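Local structure of FACT complex subunit SPT16 (Ashbya gossypii, 6A8M) at residues A[186-197]-A[428-436]; A[294-302]-A[367-375]. The protein probably acts, as a subunit of the FACT histone chaperone, to reorganize nucleosomes, this chain being its N-terminal part with the peptidase-like domain. One frame throughout, in Å; residues are numbered along the deposited sequence.

Contact 1. Residues A[186-197]-A[428-436]; sequences QVSSRGSDKFMN and PKVLTNYTK
D193 holds the loop after strand 427-430 against the helix by gripping two consecutive backbone amides with one carboxylate. N433 N gives a straight bond to the syn lone pair of D193 OD2 (2.8 Å, 164° at the hydrogen), while Y434 N meets D193 OD1 from above the carboxylate plane, 3.0 Å away. The short aspartate suits this, having two oxygens on one carbon, with the carboxylate beside the backbone N (chi1 -79°), where both amides reach it. With an alanine here the amides of N433 and Y434 would probably lose their shared acceptor, and the loop would be freer to move.

One turn on, the Y434 ring crosses M196 at about a right angle, its CD2 3.6 Å from M196 CG; M196 CB and N197 N lie over one face, toward the rim, and T435 CG2 covers the opposite face. Q186 NE2 donates to L431 O at 2.9 Å, with the oxygen almost in the amide plane. The long glutamine, bent at chi2 (67°), turns OE1 to L431 CD2 and to a water between it and N433 OD1.

Between these grips lie small residues: S189 OG, bonded to L185 O, sits 3.3 Å from L431 CB, and T432 CG2 meets S189 CB at 3.7 Å. Farther out, T432 OG1 bonds D419, and N433 ND2 reaches back to V430 O. In the M24-type pita-bread domain, whose curved sheet is backed by helices, helix 179-208 carries the loop leaving strand 427-430, with strand 412-424 beside L431 and strand 298-308 touching D193 and Y434.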
loop_
_atom_site.group_PDB
_atom_site.type_symbol
_atom_site.label_atom_id
_atom_site.label_comp_id
_atom_site.label_asym_id
_atom_site.label_seq_id
_atom_site.Cartn_x
_atom_site.Cartn_y
_atom_site.Cartn_z
ATOM N N GLN A 186 -2.655 -9.845 -7.524
ATOM C CA GLN A 186 -3.883 -10.371 -8.118
ATOM C C GLN A 186 -4.705 -11.144 -7.090
ATOM O O GLN A 186 -5.939 -11.068 -7.088
ATOM C CB GLN A 186 -3.567 -11.242 -9.343
ATOM C CG GLN A 186 -4.822 -11.838 -9.992
ATOM C CD GLN A 186 -5.740 -10.802 -10.633
ATOM O OE1 GLN A 186 -5.649 -10.540 -11.844
ATOM N NE2 GLN A 186 -6.674 -10.249 -9.836
ATOM N N VAL A 187 -4.045 -11.906 -6.213
ATOM C CA VAL A 187 -4.778 -12.608 -5.163
ATOM C C VAL A 187 -5.486 -11.597 -4.281
ATOM O O VAL A 187 -6.690 -11.706 -4.022
ATOM C CB VAL A 187 -3.834 -13.494 -4.329
ATOM C CG1 VAL A 187 -4.585 -14.107 -3.148
ATOM C CG2 VAL A 187 -3.233 -14.624 -5.184
ATOM N N SER A 188 -4.739 -10.591 -3.826
ATOM C CA SER A 188 -5.306 -9.543 -2.982
ATOM C C SER A 188 -6.506 -8.887 -3.651
ATOM O O SER A 188 -7.552 -8.671 -3.015
ATOM C CB SER A 188 -4.234 -8.498 -2.696
ATOM O OG SER A 188 -4.783 -7.456 -1.915
ATOM N N SER A 189 -6.357 -8.528 -4.931
ATOM C CA SER A 189 -7.425 -7.847 -5.655
ATOM C C SER A 189 -8.664 -8.723 -5.769
ATOM O O SER A 189 -9.797 -8.231 -5.635
ATOM C CB SER A 189 -6.951 -7.428 -7.054
ATOM O OG SER A 189 -5.947 -6.412 -6.974
ATOM N N ARG A 190 -8.481 -10.024 -6.014
ATOM C CA ARG A 190 -9.650 -10.893 -6.060
ATOM C C ARG A 190 -10.295 -10.979 -4.685
ATOM O O ARG A 190 -11.520 -11.006 -4.572
ATOM C CB ARG A 190 -9.287 -12.282 -6.575
ATOM C CG ARG A 190 -10.525 -13.192 -6.774
ATOM C CD ARG A 190 -11.338 -12.741 -7.959
ATOM N NE ARG A 190 -10.594 -12.942 -9.203
ATOM C CZ ARG A 190 -10.447 -14.118 -9.817
ATOM N NH1 ARG A 190 -11.001 -15.220 -9.321
ATOM N NH2 ARG A 190 -9.745 -14.197 -10.941
ATOM N N GLY A 191 -9.483 -10.953 -3.625
ATOM C CA GLY A 191 -10.049 -10.821 -2.288
ATOM C C GLY A 191 -10.876 -9.556 -2.131
ATOM O O GLY A 191 -11.990 -9.592 -1.609
ATOM N N SER A 192 -10.349 -8.417 -2.596
ATOM C CA SER A 192 -11.127 -7.179 -2.521
ATOM C C SER A 192 -12.457 -7.322 -3.254
ATOM O O SER A 192 -13.491 -6.850 -2.766
ATOM C CB SER A 192 -10.324 -6.015 -3.090
ATOM O OG SER A 192 -9.268 -5.679 -2.211
ATOM N N ASP A 193 -12.435 -7.924 -4.448
ATOM C CA ASP A 193 -13.661 -8.226 -5.184
ATOM C C ASP A 193 -14.665 -8.986 -4.323
ATOM O O ASP A 193 -15.856 -8.664 -4.315
ATOM C CB ASP A 193 -13.353 -9.078 -6.420
ATOM C CG ASP A 193 -12.800 -8.291 -7.597
ATOM O OD1 ASP A 193 -12.843 -7.043 -7.597
ATOM O OD2 ASP A 193 -12.332 -8.973 -8.536
ATOM N N LYS A 194 -14.207 -10.034 -3.623
ATOM C CA LYS A 194 -15.134 -10.870 -2.860
ATOM C C LYS A 194 -15.801 -10.078 -1.749
ATOM O O LYS A 194 -16.991 -10.260 -1.479
ATOM C CB LYS A 194 -14.411 -12.062 -2.244
ATOM C CG LYS A 194 -13.882 -13.049 -3.248
ATOM C CD LYS A 194 -15.012 -13.599 -4.073
ATOM C CE LYS A 194 -14.637 -14.930 -4.625
ATOM N NZ LYS A 194 -15.822 -15.541 -5.288
ATOM N N PHE A 195 -15.029 -9.245 -1.062
ATOM C CA PHE A 195 -15.582 -8.448 0.025
ATOM C C PHE A 195 -16.455 -7.310 -0.486
ATOM O O PHE A 195 -17.450 -6.966 0.167
ATOM C CB PHE A 195 -14.445 -7.962 0.930
ATOM C CG PHE A 195 -13.929 -9.057 1.817
ATOM C CD1 PHE A 195 -14.647 -9.419 2.946
ATOM C CD2 PHE A 195 -12.805 -9.779 1.479
ATOM C CE1 PHE A 195 -14.229 -10.479 3.751
ATOM C CE2 PHE A 195 -12.380 -10.831 2.274
ATOM C CZ PHE A 195 -13.089 -11.178 3.409
ATOM N N MET A 196 -16.133 -6.721 -1.647
ATOM C CA MET A 196 -17.072 -5.754 -2.220
ATOM C C MET A 196 -18.402 -6.426 -2.560
ATOM O O MET A 196 -19.478 -5.843 -2.343
ATOM C CB MET A 196 -16.465 -5.071 -3.456
ATOM C CG MET A 196 -17.352 -3.956 -4.045
ATOM S SD MET A 196 -17.811 -2.659 -2.860
ATOM C CE MET A 196 -16.271 -1.761 -2.735
ATOM N N ASN A 197 -18.354 -7.662 -3.074
ATOM C CA ASN A 197 -19.589 -8.401 -3.319
ATOM C C ASN A 197 -20.388 -8.584 -2.034
ATOM O O ASN A 197 -21.612 -8.403 -2.025
ATOM C CB ASN A 197 -19.306 -9.764 -3.939
ATOM C CG ASN A 197 -20.591 -10.561 -4.141
ATOM O OD1 ASN A 197 -21.432 -10.174 -4.947
ATOM N ND2 ASN A 197 -20.777 -11.632 -3.365
ATOM N N PRO A 428 -1.926 -2.075 -19.426
ATOM C CA PRO A 428 -2.590 -2.072 -18.119
ATOM C C PRO A 428 -3.565 -3.229 -18.020
ATOM O O PRO A 428 -4.237 -3.581 -18.990
ATOM C CB PRO A 428 -3.311 -0.719 -18.077
ATOM C CG PRO A 428 -3.417 -0.287 -19.502
ATOM C CD PRO A 428 -2.260 -0.891 -20.234
ATOM N N LYS A 429 -3.627 -3.831 -16.840
ATOM C CA LYS A 429 -4.530 -4.949 -16.592
ATOM C C LYS A 429 -5.278 -4.642 -15.305
ATOM O O LYS A 429 -4.650 -4.411 -14.264
ATOM C CB LYS A 429 -3.748 -6.265 -16.488
ATOM C CG LYS A 429 -4.550 -7.486 -16.050
ATOM C CD LYS A 429 -3.609 -8.690 -15.842
ATOM C CE LYS A 429 -4.361 -9.963 -15.484
ATOM N NZ LYS A 429 -3.678 -11.164 -16.051
ATOM N N VAL A 430 -6.606 -4.588 -15.379
ATOM C CA VAL A 430 -7.413 -4.297 -14.193
ATOM C C VAL A 430 -7.528 -5.572 -13.364
ATOM O O VAL A 430 -7.994 -6.609 -13.855
ATOM C CB VAL A 430 -8.793 -3.755 -14.591
ATOM C CG1 VAL A 430 -9.656 -3.486 -13.367
ATOM C CG2 VAL A 430 -8.648 -2.489 -15.465
ATOM N N LEU A 431 -7.075 -5.513 -12.107
ATOM C CA LEU A 431 -7.038 -6.706 -11.270
ATOM C C LEU A 431 -8.324 -6.933 -10.485
ATOM O O LEU A 431 -8.625 -8.079 -10.130
ATOM C CB LEU A 431 -5.860 -6.630 -10.294
ATOM C CG LEU A 431 -4.460 -6.435 -10.902
ATOM C CD1 LEU A 431 -3.431 -6.582 -9.782
ATOM C CD2 LEU A 431 -4.182 -7.452 -12.015
ATOM N N THR A 432 -9.071 -5.873 -10.195
ATOM C CA THR A 432 -10.343 -5.931 -9.471
ATOM C C THR A 432 -11.457 -5.947 -10.514
ATOM O O THR A 432 -11.634 -4.972 -11.259
ATOM C CB THR A 432 -10.487 -4.731 -8.529
ATOM O OG1 THR A 432 -10.104 -3.537 -9.225
ATOM C CG2 THR A 432 -9.580 -4.873 -7.291
ATOM N N ASN A 433 -12.189 -7.063 -10.592
ATOM C CA ASN A 433 -13.156 -7.295 -11.655
ATOM C C ASN A 433 -14.590 -7.342 -11.148
ATOM O O ASN A 433 -15.493 -7.661 -11.923
ATOM C CB ASN A 433 -12.797 -8.579 -12.416
ATOM C CG ASN A 433 -11.384 -8.526 -12.987
ATOM O OD1 ASN A 433 -10.543 -9.402 -12.723
ATOM N ND2 ASN A 433 -11.106 -7.477 -13.758
ATOM N N TYR A 434 -14.837 -6.969 -9.891
ATOM C CA TYR A 434 -16.214 -6.834 -9.434
ATOM C C TYR A 434 -16.941 -5.815 -10.309
ATOM O O TYR A 434 -16.363 -4.806 -10.723
ATOM C CB TYR A 434 -16.266 -6.427 -7.956
ATOM C CG TYR A 434 -17.685 -6.328 -7.461
ATOM C CD1 TYR A 434 -18.443 -7.483 -7.224
ATOM C CD2 TYR A 434 -18.296 -5.097 -7.290
ATOM C CE1 TYR A 434 -19.766 -7.392 -6.797
ATOM C CE2 TYR A 434 -19.607 -5.004 -6.872
ATOM C CZ TYR A 434 -20.340 -6.145 -6.631
ATOM O OH TYR A 434 -21.656 -6.042 -6.223
ATOM N N THR A 435 -18.206 -6.102 -10.625
ATOM C CA THR A 435 -18.935 -5.277 -11.582
ATOM C C THR A 435 -18.971 -3.802 -11.177
ATOM O O THR A 435 -18.982 -3.438 -9.994
ATOM C CB THR A 435 -20.379 -5.794 -11.770
ATOM O OG1 THR A 435 -21.050 -4.973 -12.733
ATOM C CG2 THR A 435 -21.151 -5.712 -10.454
ATOM N N LYS A 436 -18.973 -2.944 -12.196
ATOM C CA LYS A 436 -19.276 -1.532 -12.031
ATOM C C LYS A 436 -20.290 -1.087 -13.073
ATOM O O LYS A 436 -20.492 0.114 -13.250
ATOM C CB LYS A 436 -18.013 -0.679 -12.129
ATOM C CG LYS A 436 -17.157 -1.004 -13.370
ATOM C CD LYS A 436 -15.716 -0.579 -13.122
ATOM C CE LYS A 436 -14.826 -0.846 -14.326
ATOM N NZ LYS A 436 -13.377 -0.775 -13.933
HETATM O O HOH W 1 -7.760 -9.574 -13.649
#

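Contact 2. Residues A[294-302]-A[367-375]; sequences RYKNYCSNI and SLMGLEFRD
C299 N donates to G370 O (2.8 Å, 167° at the hydrogen) just after the type I' turn from Y295 to Y298. This is the one direct hydrogen bond between the segments; beside it L371 CA makes a C-H...O contact with N297 O, and a water lies within hydrogen-bonding distance of N297 O and L371 O. G370 has a backbone shape that a residue with a side chain seldom adopts.

The branched L371 suits the flat Y298: its CD2 sits over one ring face, 3.6 Å from the centroid, in a CH-pi contact, and also reaches N297 CB. Y298 OH bonds E181. The small C299 fits beside F373, with SG in a sulfur-aromatic contact at the ring edge. The same edge meets S300 O and N301 OD1, 3.5 Å from F373 CZ and hydrogen-bonded to Y258 OH; the amide stands nearly perpendicular to the ring. Flexible M369, bent at chi3 (57°), lies along C299 and S300; C299 O is buried there without a polar partner.

In the M24-type pita-bread domain the hairpin of strands 285-295 and 298-308 thus joins the loop after strand 364-368, with helix 179-208 against Y298 and S300, helix 48-57 against L371, and strand 412-424 against M369.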
loop_
_atom_site.group_PDB
_atom_site.type_symbol
_atom_site.label_atom_id
_atom_site.label_comp_id
_atom_site.label_asym_id
_atom_site.label_seq_id
_atom_site.Cartn_x
_atom_site.Cartn_y
_atom_site.Cartn_z
ATOM N N ARG A 294 -5.111 -7.012 1.869
ATOM C CA ARG A 294 -3.704 -7.347 1.717
ATOM C C ARG A 294 -3.579 -8.859 1.619
ATOM O O ARG A 294 -4.224 -9.597 2.373
ATOM C CB ARG A 294 -2.829 -6.846 2.897
ATOM C CG ARG A 294 -2.855 -5.339 3.157
ATOM C CD ARG A 294 -1.705 -4.927 4.116
ATOM N NE ARG A 294 -1.658 -5.773 5.308
ATOM C CZ ARG A 294 -2.076 -5.419 6.524
ATOM N NH1 ARG A 294 -2.573 -4.208 6.750
ATOM N NH2 ARG A 294 -1.980 -6.284 7.529
ATOM N N TYR A 295 -2.773 -9.327 0.675
ATOM C CA TYR A 295 -2.377 -10.729 0.661
ATOM C C TYR A 295 -0.866 -10.807 0.657
ATOM O O TYR A 295 -0.217 -10.272 -0.252
ATOM C CB TYR A 295 -2.931 -11.485 -0.539
ATOM C CG TYR A 295 -2.562 -12.921 -0.434
ATOM C CD1 TYR A 295 -3.102 -13.719 0.570
ATOM C CD2 TYR A 295 -1.660 -13.491 -1.305
ATOM C CE1 TYR A 295 -2.743 -15.057 0.681
ATOM C CE2 TYR A 295 -1.307 -14.826 -1.210
ATOM C CZ TYR A 295 -1.844 -15.600 -0.206
ATOM O OH TYR A 295 -1.500 -16.935 -0.102
ATOM N N LYS A 296 -0.315 -11.510 1.642
ATOM C CA LYS A 296 1.134 -11.532 1.881
ATOM C C LYS A 296 1.717 -10.126 1.780
ATOM O O LYS A 296 2.772 -9.905 1.172
ATOM C CB LYS A 296 1.831 -12.492 0.930
ATOM C CG LYS A 296 1.467 -13.936 1.235
ATOM C CD LYS A 296 2.263 -14.927 0.375
ATOM C CE LYS A 296 3.646 -15.198 0.949
ATOM N NZ LYS A 296 4.192 -16.509 0.438
ATOM N N ASN A 297 1.009 -9.180 2.393
ATOM C CA ASN A 297 1.341 -7.768 2.602
ATOM C C ASN A 297 1.125 -6.914 1.351
ATOM O O ASN A 297 1.330 -5.691 1.437
ATOM C CB ASN A 297 2.775 -7.559 3.118
ATOM C CG ASN A 297 3.068 -8.383 4.379
ATOM O OD1 ASN A 297 4.019 -9.167 4.427
ATOM N ND2 ASN A 297 2.230 -8.224 5.380
ATOM N N TYR A 298 0.680 -7.480 0.224
ATOM C CA TYR A 298 0.455 -6.695 -0.994
ATOM C C TYR A 298 -0.975 -6.156 -1.014
ATOM O O TYR A 298 -1.929 -6.932 -1.010
ATOM C CB TYR A 298 0.787 -7.542 -2.239
ATOM C CG TYR A 298 2.278 -7.643 -2.320
ATOM C CD1 TYR A 298 2.964 -8.675 -1.658
ATOM C CD2 TYR A 298 3.016 -6.678 -2.977
ATOM C CE1 TYR A 298 4.357 -8.702 -1.665
ATOM C CE2 TYR A 298 4.411 -6.738 -3.022
ATOM C CZ TYR A 298 5.058 -7.733 -2.347
ATOM O OH TYR A 298 6.430 -7.726 -2.349
ATOM N N CYS A 299 -1.106 -4.820 -1.047
ATOM C CA CYS A 299 -2.388 -4.124 -0.981
ATOM C C CYS A 299 -3.091 -4.040 -2.329
ATOM O O CYS A 299 -2.461 -3.872 -3.379
ATOM C CB CYS A 299 -2.202 -2.701 -0.477
ATOM S SG CYS A 299 -1.490 -2.603 1.173
ATOM N N SER A 300 -4.423 -4.084 -2.269
ATOM C CA SER A 300 -5.315 -3.777 -3.383
ATOM C C SER A 300 -6.434 -2.882 -2.856
ATOM O O SER A 300 -6.593 -2.679 -1.642
ATOM C CB SER A 300 -5.892 -5.043 -4.038
ATOM O OG SER A 300 -6.629 -5.801 -3.086
ATOM N N ASN A 301 -7.206 -2.326 -3.785
ATOM C CA ASN A 301 -8.240 -1.358 -3.436
ATOM C C ASN A 301 -9.349 -1.460 -4.467
ATOM O O ASN A 301 -9.072 -1.671 -5.650
ATOM C CB ASN A 301 -7.699 0.085 -3.409
ATOM C CG ASN A 301 -8.693 1.044 -2.822
ATOM O OD1 ASN A 301 -9.193 0.794 -1.731
ATOM N ND2 ASN A 301 -9.031 2.120 -3.559
ATOM N N ILE A 302 -10.596 -1.314 -4.013
ATOM C CA ILE A 302 -11.748 -1.230 -4.911
ATOM C C ILE A 302 -12.750 -0.277 -4.278
ATOM O O ILE A 302 -12.975 -0.325 -3.068
ATOM C CB ILE A 302 -12.395 -2.605 -5.183
ATOM C CG1 ILE A 302 -13.493 -2.477 -6.263
ATOM C CG2 ILE A 302 -12.913 -3.285 -3.882
ATOM C CD1 ILE A 302 -14.051 -3.840 -6.755
ATOM N N SER A 367 -2.850 6.485 -6.463
ATOM C CA SER A 367 -1.420 6.440 -6.199
ATOM C C SER A 367 -0.852 5.101 -6.633
ATOM O O SER A 367 -1.581 4.143 -6.887
ATOM C CB SER A 367 -1.126 6.652 -4.716
ATOM O OG SER A 367 -1.405 5.471 -3.987
ATOM N N LEU A 368 0.479 5.055 -6.711
ATOM C CA LEU A 368 1.169 3.774 -6.663
ATOM C C LEU A 368 0.764 3.024 -5.396
ATOM O O LEU A 368 0.564 3.628 -4.337
ATOM C CB LEU A 368 2.682 4.014 -6.704
ATOM C CG LEU A 368 3.649 2.960 -7.226
ATOM C CD1 LEU A 368 3.404 2.604 -8.683
ATOM C CD2 LEU A 368 5.076 3.524 -7.044
ATOM N N MET A 369 0.660 1.697 -5.507
ATOM C CA MET A 369 0.232 0.842 -4.406
ATOM C C MET A 369 1.058 -0.440 -4.440
ATOM O O MET A 369 1.522 -0.861 -5.502
ATOM C CB MET A 369 -1.281 0.535 -4.516
ATOM C CG MET A 369 -1.886 -0.331 -3.404
ATOM S SD MET A 369 -3.679 -0.350 -3.550
ATOM C CE MET A 369 -3.829 -0.982 -5.222
ATOM N N GLY A 370 1.251 -1.048 -3.271
ATOM C CA GLY A 370 1.988 -2.307 -3.199
ATOM C C GLY A 370 2.063 -2.774 -1.762
ATOM O O GLY A 370 1.025 -2.954 -1.115
ATOM N N LEU A 371 3.287 -2.943 -1.240
ATOM C CA LEU A 371 3.449 -3.177 0.193
ATOM C C LEU A 371 2.956 -1.989 1.003
ATOM O O LEU A 371 2.472 -2.163 2.130
ATOM C CB LEU A 371 4.920 -3.465 0.510
ATOM C CG LEU A 371 5.479 -4.765 -0.081
ATOM C CD1 LEU A 371 7.001 -4.845 0.035
ATOM C CD2 LEU A 371 4.851 -5.967 0.647
ATOM N N GLU A 372 3.077 -0.782 0.456
ATOM C CA GLU A 372 2.489 0.420 1.041
ATOM C C GLU A 372 1.144 0.657 0.369
ATOM O O GLU A 372 1.058 0.649 -0.866
ATOM C CB GLU A 372 3.410 1.621 0.831
ATOM C CG GLU A 372 3.064 2.866 1.616
ATOM C CD GLU A 372 4.205 3.876 1.581
ATOM O OE1 GLU A 372 4.248 4.760 2.446
ATOM O OE2 GLU A 372 5.063 3.773 0.686
ATOM N N PHE A 373 0.096 0.855 1.171
ATOM C CA PHE A 373 -1.231 1.048 0.588
ATOM C C PHE A 373 -1.281 2.296 -0.283
ATOM O O PHE A 373 -1.817 2.265 -1.406
ATOM C CB PHE A 373 -2.318 1.139 1.661
ATOM C CG PHE A 373 -3.662 1.328 1.072
ATOM C CD1 PHE A 373 -4.280 0.270 0.424
ATOM C CD2 PHE A 373 -4.294 2.575 1.083
ATOM C CE1 PHE A 373 -5.512 0.426 -0.177
ATOM C CE2 PHE A 373 -5.527 2.727 0.473
ATOM C CZ PHE A 373 -6.131 1.650 -0.156
ATOM N N ARG A 374 -0.709 3.395 0.199
ATOM C CA ARG A 374 -0.652 4.650 -0.548
ATOM C C ARG A 374 0.771 5.187 -0.503
ATOM O O ARG A 374 1.271 5.570 0.563
ATOM C CB ARG A 374 -1.640 5.677 0.011
ATOM C CG ARG A 374 -1.677 6.986 -0.815
ATOM C CD ARG A 374 -2.580 8.006 -0.161
ATOM N NE ARG A 374 -2.784 9.183 -1.018
ATOM C CZ ARG A 374 -3.673 9.237 -2.014
ATOM N NH1 ARG A 374 -4.433 8.188 -2.300
ATOM N NH2 ARG A 374 -3.787 10.357 -2.739
ATOM N N ASP A 375 1.432 5.178 -1.656
ATOM C CA ASP A 375 2.774 5.741 -1.777
ATOM C C ASP A 375 2.639 7.235 -2.026
ATOM O O ASP A 375 2.368 7.680 -3.149
ATOM C CB ASP A 375 3.530 5.043 -2.894
ATOM C CG ASP A 375 4.989 5.460 -2.965
ATOM O OD1 ASP A 375 5.365 6.531 -2.430
ATOM O OD2 ASP A 375 5.753 4.716 -3.609
HETATM O O HOH W 2 1.889 -4.289 3.759
#

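Overall arrangement
The centres of the two contacts lie about 13 Å apart, and the contacts touch through a cluster of serines: S300 OG is within hydrogen-bonding distance of both S188 OG and S192 OG, a probable pair of bonds. Along the chain, contact 2 is nested inside the loop closed by contact 1, in the order 186-197, 294-302, 367-375, 428-436. Helix 179-208 therefore has the last strand of the antiparallel sheet and the loop after it on one flank, and the 285-308 hairpin close by. The two sheets of the M24 peptidase-like domain are brought together here, while helix 48-57, from the N-terminal lobe, reaches contact 2 and so links the lobes.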